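Local atomic coordinates of C3-degrading proteinase (CppA protein) (Streptococcus pneumoniae, PDB entry 3E0R), a protein that probably degrades complement component C3, although both its halves resemble the glyoxalase superfamily and its mechanism is uncertain. Residues 10-15 with 199-204; 75-80 with 151-156; 165-170 with 231-236; 226-231 with 238-243. All coordinates share one frame; numbering follows the deposited sequence.

Contact 1. Residues 10-15 with 199-204; sequences VRIIPT and LKFLVN
Ile12 and Phe201 run alongside each other off the same face of an antiparallel strand pair, with Ile12 CG1 4.0 Å from Phe201 CD1. CG2 of the same isoleucine turns to the next neighbour and meets Leu199 CD2, which also reaches back to the ring of Pro14. On the other face Leu202 is the shared partner. Its CD1 sits over one face of the Arg11 guanidinium, 3.5 Å from Arg11 NH1, and Leu202 CD1 also touches Ile13 CD1 at 4.1 Å. The arginine can lie flat there because its chain bends at chi3 (77°), while its NE bonds to the backbone oxygen of Glu53 in strand 53-59. Between the two faces the backbones are stitched by nearly straight bonds, such as Lys200 N to Ile13 O at 2.7 Å. Where the pairing ends, Leu202 O takes Val10 N at 2.7 Å and, weakly, Arg11 N at 3.4 Å. Val10 and Arg11 thus both face Leu202, a classic beta bulge at the point where the chain turns a corner. The first strand falls largely in the N-terminal CppA domain family and the second in the C-terminal one, probably as in the shared sheets of paired glyoxalase-type modules.

Contact 2. Residues 75-80 with 151-156; sequences ARLIVK and FEISME
Leu77 CD1 presses on Ile153 CG2 at 3.6 Å on the tightly packed face of this antiparallel pair. Beside it Val79 divides its two methyls: CG2 runs alongside Ile153 CD1, and Val79 CG1 meets Phe151 CD1 at 3.6 Å. The phenylalanine ring reaches that methyl because its CG stands between the backbone N and the carbonyl carbon (chi1 70°), and Met34 touches both Val79 and Phe151. The opposite face is mixed, with most of its polar residues partly exposed. There Arg76 grips Glu156 side-on with two nitrogens, NE to OE1 at 3.0 Å and NH2 to OE2 at 3.1 Å. The second bond is nearly straight and lies in the guanidinium plane, whereas OE1 is met from above the carboxylate plane. Glu110 forms a salt bridge with NH1, so two acids share the guanidinium, which probably favours their ionised forms. Ile78 CD1 packs 3.6 Å from Glu156 OE2, an apolar flank to the salt bridge. Further along, Lys80 and exposed Glu152 leave their charged ends apart, the glutamate pairing with Lys150 instead. At the other end Ala75 N and Arg76 N both donate to Glu156 O, coming at the carbonyl from one side, a classic beta bulge in a mixed sheet uniting both CppA halves.

Contact 3. Residues 165-170 with 231-236; sequences SFLESS and GKDRNN
The guanidinium of Arg234 lies flat on one face of the Phe166 ring, its centre 3.9 Å from the ring centre and the planes 20° apart, a stacked cation-pi pair. Arg234 NH2 comes nearest, 3.4 Å from Phe166 CE1 and as close to CZ, while the arginine chain crosses the phenylalanine side chain at about a right angle. At the edge of the same ring sits Asp233 OD1, so a cation over the face and an acid at the rim flank one phenyl group. That carboxylate is the polar centre of the contact. Asp233 OD1 accepts Phe166 N at 2.9 Å in a bond that is almost straight (173°), and Ser165 OG donates to Asp233 OD2 at 2.9 Å; each oxygen is met on its syn side, somewhat out of the carboxylate plane. Two bonds to successive residues thus fix the rotation of the acid. In the next shell Ser165 OG, opposite its own backbone N (chi1 170°), accepts Leu167 N at 2.7 Å, closing an ST turn. Arg234 is steadied through NH1, which bonds to Glu164 O and to a water that also donates to Ser165 O. Phe215 meets the Phe166 ring as well. Asp233 opens a type I beta turn running to Asn236, with Asn236 N bonded to Asp233 O: this is the loop of the hairpin between strands 228-232 and 238-243, docked against the loop before helix 169-172.

Contact 4. Residues 226-231 with 238-243; sequences EKFFLG and ELWFEE
Phe228 lies face to face with Trp240, the phenyl and the six-membered indole ring only 3.8 Å apart between centroids and 9° from parallel. Trp240 CZ2 sits over the middle of the phenyl ring, and the nearest atoms include Phe228 CZ and Trp240 CH2, 3.5 Å apart. The indole gets there with CG opposite the backbone N (chi1 174°), which swings it back across the strands. Leu230 continues the apolar patch, its CD1 touching Trp240 CB and Glu238 CB. On the other face Phe229 and Phe241 run alongside each other, Phe229 CD2 to Phe241 CD2 at 4.0 Å, covered by Leu211 of helix 208-214. Backbone bonds hold the two strands together, among them the straight Phe241 N to Phe229 O at 2.8 Å. Outward, Trp240 NE1 donates to Glu242 OE2 at 3.0 Å; OE2 lies in the indole plane, although it is approached from above its own carboxylate plane. A water bridges Lys227 O to Glu243 N where direct pairing gives way. Lys200 adds a cation-pi contact to the indole. Stack, NE1 bond and lysine together probably restrict the rotation of the tryptophan ring, although it is partly exposed.

Overall arrangement
Contacts 1 and 4 are neighbours in one mixed sheet, their centres 9 Å apart, joined where Leu199 N meets Glu238 O at 2.9 Å, a probable hydrogen bond. Contact 3 lies at the end of the same hairpin as contact 4, sharing Gly231, with centres 13 Å apart. Leu167 binds three of them together, packing on Phe201 and Leu199 of contact 1 and on Leu239 of contact 4. Contact 2 belongs to the second sheet, yet it touches contact 1: Leu199 CD2 lies 3.6 Å from the selenium (SE) of selenomethionine Met155, and Pro14 packs on Leu77 and Ile153. Contact 2 stays about 9 Å from contact 4 at the nearest atoms.

Contact 1. Residues 10-15 with 199-204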
# COMPACT_ATOMS: atom_id res chain seq x y z
N VAL A 10 11.37 -2.94 10.28
CA VAL A 10 12.28 -2.60 9.21
C VAL A 10 11.50 -2.11 7.94
O VAL A 10 11.88 -1.12 7.33
CB VAL A 10 13.17 -3.85 8.88
CG1 VAL A 10 13.78 -3.75 7.48
CG2 VAL A 10 14.23 -4.01 9.95
N ARG A 11 10.39 -2.78 7.60
CA ARG A 11 9.54 -2.39 6.50
C ARG A 11 8.11 -2.90 6.67
O ARG A 11 7.90 -3.96 7.19
CB ARG A 11 10.12 -2.95 5.21
CG ARG A 11 9.52 -2.30 3.94
CD ARG A 11 10.51 -2.42 2.74
NE ARG A 11 10.51 -3.76 2.18
CZ ARG A 11 11.48 -4.69 2.34
NH1 ARG A 11 11.30 -5.87 1.74
NH2 ARG A 11 12.60 -4.46 3.03
N ILE A 12 7.13 -2.12 6.22
CA ILE A 12 5.72 -2.52 6.20
C ILE A 12 5.29 -2.69 4.76
O ILE A 12 5.47 -1.77 3.91
CB ILE A 12 4.81 -1.51 6.95
CG1 ILE A 12 5.41 -1.17 8.34
CG2 ILE A 12 3.37 -2.08 7.10
CD1 ILE A 12 4.61 -0.14 9.16
N ILE A 13 4.76 -3.89 4.45
CA ILE A 13 4.23 -4.22 3.11
C ILE A 13 2.69 -4.50 3.15
O ILE A 13 2.23 -5.48 3.75
CB ILE A 13 4.98 -5.39 2.47
CG1 ILE A 13 6.50 -5.14 2.47
CG2 ILE A 13 4.56 -5.63 1.03
CD1 ILE A 13 7.28 -6.37 2.78
N PRO A 14 1.91 -3.60 2.51
CA PRO A 14 0.48 -3.78 2.35
C PRO A 14 0.20 -4.78 1.25
O PRO A 14 1.02 -4.95 0.32
CB PRO A 14 -0.00 -2.41 1.95
CG PRO A 14 1.23 -1.78 1.27
CD PRO A 14 2.42 -2.34 1.89
N THR A 15 -0.89 -5.54 1.45
CA THR A 15 -1.50 -6.41 0.46
C THR A 15 -2.86 -5.82 0.19
O THR A 15 -3.68 -5.67 1.11
CB THR A 15 -1.71 -7.89 0.93
OG1 THR A 15 -0.44 -8.51 1.21
CG2 THR A 15 -2.52 -8.70 -0.15
N LEU A 199 -1.30 -6.32 6.33
CA LEU A 199 -0.04 -5.58 6.49
C LEU A 199 1.02 -6.59 6.91
O LEU A 199 0.79 -7.35 7.85
CB LEU A 199 -0.22 -4.49 7.54
CG LEU A 199 -1.21 -3.40 7.09
CD1 LEU A 199 -1.85 -2.61 8.22
CD2 LEU A 199 -0.48 -2.45 6.15
N LYS A 200 2.14 -6.67 6.20
CA LYS A 200 3.25 -7.50 6.64
C LYS A 200 4.36 -6.66 7.25
O LYS A 200 4.77 -5.67 6.67
CB LYS A 200 3.80 -8.29 5.48
CG LYS A 200 4.84 -9.28 5.91
CD LYS A 200 5.76 -9.72 4.86
CE LYS A 200 5.27 -10.95 4.18
NZ LYS A 200 4.04 -11.47 4.80
N PHE A 201 4.82 -7.04 8.43
CA PHE A 201 5.88 -6.34 9.13
C PHE A 201 7.14 -7.18 9.11
O PHE A 201 7.19 -8.29 9.66
CB PHE A 201 5.45 -6.04 10.57
CG PHE A 201 4.16 -5.31 10.66
CD1 PHE A 201 4.12 -3.96 10.89
CD2 PHE A 201 2.96 -6.00 10.54
CE1 PHE A 201 2.92 -3.30 10.95
CE2 PHE A 201 1.78 -5.36 10.62
CZ PHE A 201 1.76 -3.98 10.80
N LEU A 202 8.16 -6.67 8.43
CA LEU A 202 9.48 -7.24 8.49
C LEU A 202 10.23 -6.59 9.66
O LEU A 202 10.28 -5.36 9.77
CB LEU A 202 10.21 -7.06 7.17
CG LEU A 202 9.61 -7.68 5.91
CD1 LEU A 202 10.64 -7.58 4.78
CD2 LEU A 202 9.21 -9.12 6.09
N VAL A 203 10.80 -7.42 10.52
CA VAL A 203 11.33 -7.02 11.84
C VAL A 203 12.76 -7.51 11.95
O VAL A 203 13.12 -8.48 11.28
CB VAL A 203 10.49 -7.57 13.07
CG1 VAL A 203 9.11 -6.96 13.11
CG2 VAL A 203 10.37 -9.10 13.04
N ASN A 204 13.56 -6.79 12.75
CA ASN A 204 14.95 -7.12 13.06
C ASN A 204 15.14 -8.57 13.60
O ASN A 204 15.93 -9.36 13.06
CB ASN A 204 15.52 -6.08 14.09
CG ASN A 204 14.74 -6.11 15.45
OD1 ASN A 204 13.51 -6.43 15.45
ND2 ASN A 204 15.44 -5.88 16.59

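Contact 2. Residues 75-80 with 151-156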
# COMPACT_ATOMS: atom_id res chain seq x y z
N ALA A 75 -7.35 4.46 2.81
CA ALA A 75 -7.71 5.82 2.47
C ALA A 75 -6.87 6.25 1.24
O ALA A 75 -7.44 6.56 0.19
CB ALA A 75 -7.52 6.77 3.68
N ARG A 76 -5.55 6.21 1.34
CA ARG A 76 -4.65 6.46 0.19
C ARG A 76 -3.35 5.66 0.31
O ARG A 76 -2.83 5.55 1.38
CB ARG A 76 -4.25 7.93 0.12
CG ARG A 76 -5.20 8.87 -0.59
CD ARG A 76 -4.47 10.12 -1.10
NE ARG A 76 -3.80 10.79 0.01
CZ ARG A 76 -3.27 12.03 -0.04
NH1 ARG A 76 -3.27 12.75 -1.15
NH2 ARG A 76 -2.70 12.55 1.03
N LEU A 77 -2.84 5.13 -0.80
CA LEU A 77 -1.47 4.62 -0.89
C LEU A 77 -0.59 5.72 -1.34
O LEU A 77 -0.88 6.37 -2.34
CB LEU A 77 -1.37 3.49 -1.92
CG LEU A 77 -0.13 2.54 -1.85
CD1 LEU A 77 -0.16 1.62 -0.64
CD2 LEU A 77 -0.05 1.74 -3.17
N ILE A 78 0.53 5.90 -0.65
CA ILE A 78 1.48 6.99 -0.92
C ILE A 78 2.80 6.39 -1.38
O ILE A 78 3.38 5.54 -0.74
CB ILE A 78 1.63 7.91 0.29
CG1 ILE A 78 0.24 8.36 0.79
CG2 ILE A 78 2.52 9.15 -0.04
CD1 ILE A 78 0.29 9.10 2.05
N VAL A 79 3.20 6.78 -2.58
CA VAL A 79 4.41 6.26 -3.22
C VAL A 79 5.34 7.43 -3.34
O VAL A 79 5.10 8.33 -4.11
CB VAL A 79 4.09 5.64 -4.59
CG1 VAL A 79 5.35 5.08 -5.24
CG2 VAL A 79 2.97 4.56 -4.45
N LYS A 80 6.35 7.45 -2.50
CA LYS A 80 7.35 8.50 -2.50
C LYS A 80 8.47 8.06 -3.38
O LYS A 80 9.16 7.11 -3.02
CB LYS A 80 7.89 8.71 -1.10
CG LYS A 80 9.07 9.75 -1.01
CD LYS A 80 9.65 9.73 0.43
CE LYS A 80 10.51 10.94 0.70
NZ LYS A 80 11.00 11.46 -0.58
N PHE A 151 11.45 3.73 -4.82
CA PHE A 151 10.31 4.33 -4.13
C PHE A 151 10.07 3.63 -2.77
O PHE A 151 10.56 2.53 -2.50
CB PHE A 151 9.02 4.35 -5.02
CG PHE A 151 8.41 2.99 -5.27
CD1 PHE A 151 7.54 2.41 -4.35
CD2 PHE A 151 8.68 2.28 -6.43
CE1 PHE A 151 7.00 1.17 -4.55
CE2 PHE A 151 8.14 1.01 -6.64
CZ PHE A 151 7.31 0.46 -5.70
N GLU A 152 9.25 4.30 -1.94
CA GLU A 152 8.95 3.91 -0.57
C GLU A 152 7.44 4.03 -0.48
O GLU A 152 6.88 5.04 -0.87
CB GLU A 152 9.63 4.87 0.42
CG GLU A 152 10.22 4.27 1.65
CD GLU A 152 11.79 4.43 1.76
OE1 GLU A 152 12.24 5.53 2.21
OE2 GLU A 152 12.57 3.45 1.45
N ILE A 153 6.79 3.00 0.06
CA ILE A 153 5.35 2.97 0.26
C ILE A 153 5.04 3.45 1.66
O ILE A 153 5.67 3.07 2.63
CB ILE A 153 4.75 1.54 0.12
CG1 ILE A 153 4.98 1.00 -1.28
CG2 ILE A 153 3.21 1.46 0.47
CD1 ILE A 153 4.49 1.74 -2.33
N SER A 154 4.06 4.32 1.76
CA SER A 154 3.41 4.50 3.06
C SER A 154 1.92 4.53 2.78
O SER A 154 1.49 4.33 1.62
CB SER A 154 3.94 5.75 3.75
OG SER A 154 3.72 6.91 3.01
N MSE A 155 1.11 4.77 3.80
CA MSE A 155 -0.34 4.81 3.55
C MSE A 155 -1.15 5.58 4.58
O MSE A 155 -0.73 5.76 5.73
CB MSE A 155 -0.85 3.37 3.50
CG MSE A 155 -0.84 2.71 4.83
SE MSE A 155 -0.70 0.82 4.64
CE MSE A 155 1.27 0.69 4.64
N GLU A 156 -2.32 6.02 4.15
CA GLU A 156 -3.30 6.54 5.07
C GLU A 156 -4.38 5.49 5.19
O GLU A 156 -4.80 4.92 4.17
CB GLU A 156 -3.87 7.84 4.56
CG GLU A 156 -2.93 8.99 4.71
CD GLU A 156 -3.13 10.08 3.69
OE1 GLU A 156 -4.14 10.09 2.95
OE2 GLU A 156 -2.27 10.97 3.66

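Contact 3. Residues 165-170 with 231-236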
# COMPACT_ATOMS: atom_id res chain seq x y z
N SER A 165 -6.72 0.40 16.83
CA SER A 165 -5.83 -0.53 16.21
C SER A 165 -4.88 -1.09 17.29
O SER A 165 -4.52 -0.40 18.24
CB SER A 165 -5.02 0.13 15.10
OG SER A 165 -4.00 -0.74 14.65
N PHE A 166 -4.52 -2.35 17.10
CA PHE A 166 -3.42 -2.97 17.78
C PHE A 166 -2.09 -2.29 17.44
O PHE A 166 -1.13 -2.42 18.21
CB PHE A 166 -3.33 -4.48 17.44
CG PHE A 166 -4.23 -5.34 18.28
CD1 PHE A 166 -3.96 -5.55 19.62
CD2 PHE A 166 -5.34 -5.95 17.74
CE1 PHE A 166 -4.78 -6.36 20.41
CE2 PHE A 166 -6.16 -6.75 18.51
CZ PHE A 166 -5.88 -6.96 19.84
N LEU A 167 -2.04 -1.60 16.30
CA LEU A 167 -0.86 -0.86 15.87
C LEU A 167 -0.64 0.44 16.67
O LEU A 167 -1.50 1.34 16.74
CB LEU A 167 -0.95 -0.62 14.36
CG LEU A 167 -1.04 -1.92 13.53
CD1 LEU A 167 -0.98 -1.61 12.00
CD2 LEU A 167 0.04 -3.00 13.97
N GLU A 168 0.51 0.51 17.34
CA GLU A 168 0.87 1.70 18.12
C GLU A 168 1.58 2.69 17.21
O GLU A 168 2.35 2.30 16.34
CB GLU A 168 1.78 1.36 19.31
CG GLU A 168 1.19 0.40 20.36
CD GLU A 168 -0.21 0.81 20.80
OE1 GLU A 168 -0.54 2.02 20.71
OE2 GLU A 168 -0.99 -0.07 21.24
N SER A 169 1.29 3.98 17.41
CA SER A 169 2.05 5.09 16.77
C SER A 169 3.57 4.98 17.00
O SER A 169 4.38 5.43 16.17
CB SER A 169 1.55 6.45 17.32
OG SER A 169 0.21 6.70 16.91
N SER A 170 3.93 4.42 18.16
CA SER A 170 5.33 4.16 18.52
C SER A 170 5.97 3.30 17.44
O SER A 170 7.05 3.63 16.93
CB SER A 170 5.41 3.43 19.88
OG SER A 170 4.23 3.59 20.64
N GLY A 231 -1.37 -12.28 13.23
CA GLY A 231 -2.46 -11.76 14.05
C GLY A 231 -3.47 -11.04 13.18
O GLY A 231 -3.34 -10.95 11.95
N LYS A 232 -4.48 -10.51 13.83
CA LYS A 232 -5.59 -9.88 13.14
C LYS A 232 -5.97 -8.65 13.93
O LYS A 232 -6.02 -8.69 15.15
CB LYS A 232 -6.78 -10.84 13.08
CG LYS A 232 -7.78 -10.53 11.99
CD LYS A 232 -8.74 -11.70 11.86
CE LYS A 232 -9.41 -11.74 10.55
NZ LYS A 232 -9.70 -13.15 10.12
N ASP A 233 -6.20 -7.56 13.22
CA ASP A 233 -6.47 -6.28 13.84
C ASP A 233 -7.97 -6.18 14.02
O ASP A 233 -8.74 -6.93 13.41
CB ASP A 233 -5.91 -5.12 13.00
CG ASP A 233 -5.75 -3.82 13.80
OD1 ASP A 233 -5.95 -3.83 15.03
OD2 ASP A 233 -5.40 -2.79 13.21
N ARG A 234 -8.38 -5.26 14.88
CA ARG A 234 -9.77 -5.02 15.22
C ARG A 234 -10.66 -4.62 14.02
O ARG A 234 -11.89 -4.79 14.05
CB ARG A 234 -9.85 -3.96 16.32
CG ARG A 234 -8.95 -4.25 17.56
CD ARG A 234 -9.58 -3.75 18.84
NE ARG A 234 -8.90 -4.26 20.04
CZ ARG A 234 -7.73 -3.79 20.51
NH1 ARG A 234 -7.08 -2.80 19.90
NH2 ARG A 234 -7.21 -4.32 21.61
N ASN A 235 -10.04 -4.11 12.96
CA ASN A 235 -10.73 -3.89 11.71
C ASN A 235 -10.64 -5.06 10.71
O ASN A 235 -11.01 -4.94 9.53
CB ASN A 235 -10.19 -2.60 11.07
CG ASN A 235 -8.72 -2.70 10.63
OD1 ASN A 235 -8.07 -3.74 10.73
ND2 ASN A 235 -8.22 -1.61 10.10
N ASN A 236 -10.12 -6.19 11.18
CA ASN A 236 -9.98 -7.41 10.38
C ASN A 236 -8.93 -7.46 9.24
O ASN A 236 -8.88 -8.41 8.48
CB ASN A 236 -11.36 -7.95 9.95
CG ASN A 236 -12.16 -8.44 11.15
OD1 ASN A 236 -11.61 -9.13 12.00
ND2 ASN A 236 -13.40 -7.98 11.28
O HOH W 1 -4.73 -1.27 21.26

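Contact 4. Residues 226-231 with 238-243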
# COMPACT_ATOMS: atom_id res chain seq x y z
N GLU A 226 7.54 -21.80 12.95
CA GLU A 226 7.74 -20.66 13.85
C GLU A 226 8.34 -19.45 13.13
O GLU A 226 8.91 -18.58 13.80
CB GLU A 226 8.63 -21.01 15.08
CG GLU A 226 8.11 -22.16 15.95
CD GLU A 226 9.10 -22.56 17.02
OE1 GLU A 226 10.20 -23.06 16.67
OE2 GLU A 226 8.77 -22.41 18.20
N LYS A 227 8.22 -19.41 11.79
CA LYS A 227 8.89 -18.40 10.95
C LYS A 227 8.14 -17.12 10.88
O LYS A 227 8.68 -16.11 10.44
CB LYS A 227 9.15 -18.88 9.53
CG LYS A 227 10.26 -19.91 9.45
CD LYS A 227 10.26 -20.64 8.13
CE LYS A 227 11.29 -21.79 8.14
NZ LYS A 227 11.08 -22.73 6.97
N PHE A 228 6.89 -17.14 11.32
CA PHE A 228 6.14 -15.89 11.45
C PHE A 228 5.02 -16.03 12.46
O PHE A 228 4.71 -17.12 12.98
CB PHE A 228 5.61 -15.42 10.05
CG PHE A 228 4.64 -16.38 9.43
CD1 PHE A 228 3.29 -16.27 9.67
CD2 PHE A 228 5.08 -17.40 8.63
CE1 PHE A 228 2.39 -17.20 9.14
CE2 PHE A 228 4.19 -18.31 8.08
CZ PHE A 228 2.86 -18.21 8.33
N PHE A 229 4.41 -14.88 12.70
CA PHE A 229 3.26 -14.73 13.57
C PHE A 229 2.24 -13.97 12.76
O PHE A 229 2.55 -12.93 12.15
CB PHE A 229 3.67 -13.98 14.87
CG PHE A 229 2.52 -13.72 15.81
CD1 PHE A 229 2.27 -14.57 16.86
CD2 PHE A 229 1.66 -12.66 15.57
CE1 PHE A 229 1.20 -14.33 17.69
CE2 PHE A 229 0.63 -12.42 16.41
CZ PHE A 229 0.37 -13.25 17.44
N LEU A 230 1.06 -14.55 12.65
CA LEU A 230 -0.07 -13.92 12.00
C LEU A 230 -1.16 -13.59 13.03
O LEU A 230 -1.80 -14.48 13.63
CB LEU A 230 -0.63 -14.85 10.92
CG LEU A 230 -1.86 -14.47 10.09
CD1 LEU A 230 -1.69 -13.12 9.39
CD2 LEU A 230 -2.17 -15.63 9.08
N GLY A 231 -1.37 -12.28 13.23
CA GLY A 231 -2.46 -11.76 14.05
C GLY A 231 -3.47 -11.04 13.18
O GLY A 231 -3.34 -10.95 11.95
N GLU A 238 -5.35 -8.53 8.52
CA GLU A 238 -4.31 -9.39 8.99
C GLU A 238 -2.97 -8.70 9.18
O GLU A 238 -2.56 -7.87 8.37
CB GLU A 238 -4.16 -10.55 8.00
CG GLU A 238 -5.38 -11.48 8.07
CD GLU A 238 -5.23 -12.69 7.19
OE1 GLU A 238 -4.23 -12.68 6.43
OE2 GLU A 238 -6.09 -13.61 7.26
N LEU A 239 -2.27 -9.07 10.25
CA LEU A 239 -0.99 -8.43 10.64
C LEU A 239 0.03 -9.53 10.74
O LEU A 239 -0.01 -10.32 11.67
CB LEU A 239 -1.12 -7.69 11.98
CG LEU A 239 -2.24 -6.63 12.05
CD1 LEU A 239 -2.43 -6.20 13.49
CD2 LEU A 239 -2.03 -5.44 11.05
N TRP A 240 0.92 -9.59 9.76
CA TRP A 240 1.90 -10.66 9.65
C TRP A 240 3.26 -10.10 10.04
O TRP A 240 3.72 -9.08 9.50
CB TRP A 240 1.84 -11.21 8.24
CG TRP A 240 2.86 -12.29 7.77
CD1 TRP A 240 4.25 -12.20 7.79
CD2 TRP A 240 2.55 -13.52 7.07
NE1 TRP A 240 4.80 -13.29 7.15
CE2 TRP A 240 3.79 -14.12 6.72
CE3 TRP A 240 1.35 -14.14 6.68
CZ2 TRP A 240 3.87 -15.34 6.01
CZ3 TRP A 240 1.40 -15.37 5.99
CH2 TRP A 240 2.68 -15.97 5.67
N PHE A 241 3.93 -10.80 10.97
CA PHE A 241 5.29 -10.45 11.39
C PHE A 241 6.28 -11.59 11.09
O PHE A 241 6.02 -12.76 11.42
CB PHE A 241 5.34 -10.16 12.91
CG PHE A 241 4.34 -9.14 13.38
CD1 PHE A 241 4.73 -7.88 13.71
CD2 PHE A 241 3.02 -9.47 13.56
CE1 PHE A 241 3.81 -6.94 14.16
CE2 PHE A 241 2.08 -8.54 14.02
CZ PHE A 241 2.47 -7.29 14.30
N GLU A 242 7.42 -11.24 10.47
CA GLU A 242 8.51 -12.16 10.24
C GLU A 242 9.87 -11.40 10.22
O GLU A 242 9.91 -10.18 10.11
CB GLU A 242 8.29 -12.99 8.98
CG GLU A 242 8.22 -12.25 7.67
CD GLU A 242 8.20 -13.19 6.42
OE1 GLU A 242 8.84 -12.82 5.39
OE2 GLU A 242 7.54 -14.28 6.46
N GLU A 243 10.97 -12.12 10.40
CA GLU A 243 12.28 -11.53 10.16
C GLU A 243 12.57 -11.22 8.72
O GLU A 243 12.15 -11.92 7.80
CB GLU A 243 13.43 -12.40 10.71
CG GLU A 243 13.79 -12.07 12.13
CD GLU A 243 14.54 -13.20 12.80
OE1 GLU A 243 15.44 -13.76 12.12
OE2 GLU A 243 14.23 -13.53 13.99
O HOH W 2 11.01 -14.87 10.69
O HOH W 3 8.07 -16.66 7.17